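Local structure of ganglioside-induced differentiation-associated protein 2 (Homo sapiens, 4UML) at residues Ile185-Val190 and Val204-Ser209. The protein is of unknown function but carries a macro domain, a fold that in many relatives binds ADP-ribose, and this domain is the part described here. Numbering follows the deposited sequence.
Sequences IALRTV and VVFAVS
The carbonyl oxygen Ile185 O takes two hydrogen bonds from a single residue: Thr189 OG1 at 2.6 Å and, from the opposite face of the carbonyl plane, the helical Thr189 N. The hydroxyl donor lies 32° out of that plane. Thr189 is thus tied to its own helix on the side facing Tyr147 and Tyr150 of helix 139-159, while Leu187 and Val190 meet the strand through apolar contacts alone. Leu187 CD2 sits over one face of the Phe206 ring, off-centre, in a CH-pi contact 3.9 Å from the centroid; Val204 CG1 lies above the opposite face, toward the rim. This is the helix-on-sheet packing of a beta-alpha-beta crossover: in this macro domain helix 179-197 links the neighbouring parallel strands 164-167 and 203-208, and segment 185-190 runs antiparallel to 204-208 (172°). With CG beside the backbone N (chi1 -63°), Phe206 extends its ring toward the helix until CZ meets Val190 CG2 at 3.6 Å. An alanine here is likely to open a gap between helix and strand, leaving Leu187 CD2 and Val190 CG2 without their aromatic partner. Nearby, Val190 CG1 and Val204 CG1 meet tip to tip at 4.1 Å.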
ATOM      1  N   ILE A 185       1.190   3.213 -11.621  1.00 26.57           N
ATOM      2  CA  ILE A 185       2.470   3.102 -10.916  1.00 28.75           C
ATOM      3  C   ILE A 185       2.373   2.074  -9.800  1.00 27.44           C
ATOM      4  O   ILE A 185       3.228   1.200  -9.674  1.00 29.23           O
ATOM      5  CB  ILE A 185       2.935   4.485 -10.392  1.00 27.54           C
ATOM      6  CG1 ILE A 185       3.183   5.402 -11.601  1.00 28.82           C
ATOM      7  CG2 ILE A 185       4.164   4.341  -9.524  1.00 27.48           C
ATOM      8  CD1 ILE A 185       3.363   6.869 -11.281  1.00 30.94           C
ATOM      9  N   ALA A 186       1.316   2.157  -9.001  1.00 26.99           N
ATOM     10  CA  ALA A 186       1.141   1.239  -7.887  1.00 25.56           C
ATOM     11  C   ALA A 186       1.119  -0.227  -8.385  1.00 24.57           C
ATOM     12  O   ALA A 186       1.880  -1.073  -7.896  1.00 26.55           O
ATOM     13  CB  ALA A 186      -0.147   1.560  -7.140  1.00 26.26           C
ATOM     14  N   LEU A 187       0.277  -0.517  -9.360  1.00 25.45           N
ATOM     15  CA  LEU A 187       0.132  -1.900  -9.824  1.00 26.94           C
ATOM     16  C   LEU A 187       1.368  -2.408 -10.549  1.00 26.96           C
ATOM     17  O   LEU A 187       1.780  -3.557 -10.357  1.00 27.16           O
ATOM     18  CB  LEU A 187      -1.103  -2.026 -10.712  1.00 29.06           C
ATOM     19  CG  LEU A 187      -2.422  -1.667 -10.031  1.00 29.37           C
ATOM     20  CD1 LEU A 187      -3.556  -1.814 -11.011  1.00 31.56           C
ATOM     21  CD2 LEU A 187      -2.627  -2.552  -8.825  1.00 31.08           C
ATOM     22  N   ARG A 188       1.946  -1.572 -11.402  1.00 28.21           N
ATOM     23  CA  ARG A 188       3.145  -1.975 -12.148  1.00 30.24           C
ATOM     24  C   ARG A 188       4.296  -2.314 -11.203  1.00 30.46           C
ATOM     25  O   ARG A 188       4.981  -3.347 -11.329  1.00 27.60           O
ATOM     26  CB  ARG A 188       3.537  -0.848 -13.108  1.00 34.25           C
ATOM     27  CG  ARG A 188       4.703  -1.166 -14.028  1.00 36.41           C
ATOM     28  CD  ARG A 188       4.911  -0.006 -14.999  1.00 39.83           C
ATOM     29  NE  ARG A 188       5.428   1.146 -14.261  1.00 41.04           N
ATOM     30  CZ  ARG A 188       5.135   2.418 -14.499  1.00 44.77           C
ATOM     31  NH1 ARG A 188       4.332   2.761 -15.493  1.00 45.91           N
ATOM     32  NH2 ARG A 188       5.678   3.355 -13.739  1.00 46.09           N
ATOM     33  N   THR A 189       4.484  -1.476 -10.195  1.00 28.10           N
ATOM     34  CA  THR A 189       5.572  -1.680  -9.240  1.00 27.14           C
ATOM     35  C   THR A 189       5.389  -2.956  -8.435  1.00 27.43           C
ATOM     36  O   THR A 189       6.347  -3.745  -8.194  1.00 26.66           O
ATOM     37  CB  THR A 189       5.670  -0.458  -8.285  1.00 27.31           C
ATOM     38  OG1 THR A 189       5.765   0.736  -9.070  1.00 23.98           O
ATOM     39  CG2 THR A 189       6.825  -0.580  -7.346  1.00 26.75           C
ATOM     40  N   VAL A 190       4.168  -3.201  -7.985  1.00 25.14           N
ATOM     41  CA  VAL A 190       3.924  -4.412  -7.220  1.00 25.76           C
ATOM     42  C   VAL A 190       4.053  -5.650  -8.130  1.00 27.11           C
ATOM     43  O   VAL A 190       4.557  -6.679  -7.701  1.00 25.12           O
ATOM     44  CB  VAL A 190       2.531  -4.387  -6.529  1.00 25.57           C
ATOM     45  CG1 VAL A 190       2.150  -5.734  -5.976  1.00 27.28           C
ATOM     46  CG2 VAL A 190       2.500  -3.348  -5.417  1.00 27.17           C
ATOM     47  N   VAL A 204      -0.479  -9.397  -0.927  1.00 26.91           N
ATOM     48  CA  VAL A 204      -0.454  -7.947  -1.018  1.00 26.64           C
ATOM     49  C   VAL A 204      -1.899  -7.530  -1.191  1.00 25.87           C
ATOM     50  O   VAL A 204      -2.599  -8.032  -2.091  1.00 26.29           O
ATOM     51  CB  VAL A 204       0.420  -7.444  -2.173  1.00 26.89           C
ATOM     52  CG1 VAL A 204       0.254  -5.937  -2.358  1.00 29.24           C
ATOM     53  CG2 VAL A 204       1.869  -7.778  -1.911  1.00 27.60           C
ATOM     54  N   VAL A 205      -2.366  -6.666  -0.288  1.00 25.50           N
ATOM     55  CA  VAL A 205      -3.723  -6.206  -0.312  1.00 25.07           C
ATOM     56  C   VAL A 205      -3.730  -4.748  -0.676  1.00 26.77           C
ATOM     57  O   VAL A 205      -3.103  -3.924   0.000  1.00 28.24           O
ATOM     58  CB  VAL A 205      -4.443  -6.374   1.037  1.00 25.62           C
ATOM     59  CG1 VAL A 205      -5.874  -5.859   0.950  1.00 25.67           C
ATOM     60  CG2 VAL A 205      -4.426  -7.807   1.481  1.00 25.51           C
ATOM     61  N   PHE A 206      -4.454  -4.443  -1.746  1.00 25.83           N
ATOM     62  CA  PHE A 206      -4.773  -3.070  -2.097  1.00 25.42           C
ATOM     63  C   PHE A 206      -6.114  -2.718  -1.469  1.00 26.46           C
ATOM     64  O   PHE A 206      -7.152  -3.132  -1.985  1.00 29.97           O
ATOM     65  CB  PHE A 206      -4.825  -2.917  -3.606  1.00 25.49           C
ATOM     66  CG  PHE A 206      -3.513  -3.189  -4.306  1.00 26.55           C
ATOM     67  CD1 PHE A 206      -2.492  -2.245  -4.298  1.00 26.47           C
ATOM     68  CD2 PHE A 206      -3.330  -4.344  -5.044  1.00 26.91           C
ATOM     69  CE1 PHE A 206      -1.296  -2.473  -4.956  1.00 27.28           C
ATOM     70  CE2 PHE A 206      -2.130  -4.581  -5.725  1.00 30.28           C
ATOM     71  CZ  PHE A 206      -1.103  -3.650  -5.677  1.00 27.14           C
ATOM     72  N   ALA A 207      -6.064  -2.026  -0.328  1.00 25.90           N
ATOM     73  CA  ALA A 207      -7.231  -1.487   0.353  1.00 28.29           C
ATOM     74  C   ALA A 207      -7.680  -0.198  -0.317  1.00 30.26           C
ATOM     75  O   ALA A 207      -6.903   0.773  -0.406  1.00 28.36           O
ATOM     76  CB  ALA A 207      -6.914  -1.204   1.807  1.00 29.00           C
ATOM     77  N   VAL A 208      -8.925  -0.179  -0.782  1.00 29.81           N
ATOM     78  CA  VAL A 208      -9.456   0.965  -1.527  1.00 31.86           C
ATOM     79  C   VAL A 208     -10.769   1.474  -0.926  1.00 35.64           C
ATOM     80  O   VAL A 208     -11.412   0.780  -0.171  1.00 32.54           O
ATOM     81  CB  VAL A 208      -9.650   0.641  -3.014  1.00 32.04           C
ATOM     82  CG1 VAL A 208      -8.308   0.315  -3.657  1.00 32.22           C
ATOM     83  CG2 VAL A 208     -10.658  -0.476  -3.259  1.00 33.89           C
ATOM     84  N   SER A 209     -11.134   2.711  -1.240  1.00 37.74           N
ATOM     85  CA  SER A 209     -12.473   3.219  -0.922  1.00 40.46           C
ATOM     86  C   SER A 209     -13.259   3.288  -2.212  1.00 38.84           C
ATOM     87  O   SER A 209     -12.758   2.917  -3.270  1.00 35.40           O
ATOM     88  CB  SER A 209     -12.406   4.601  -0.277  1.00 40.07           C
ATOM     89  OG  SER A 209     -11.964   5.563  -1.222  1.00 43.15           O
TER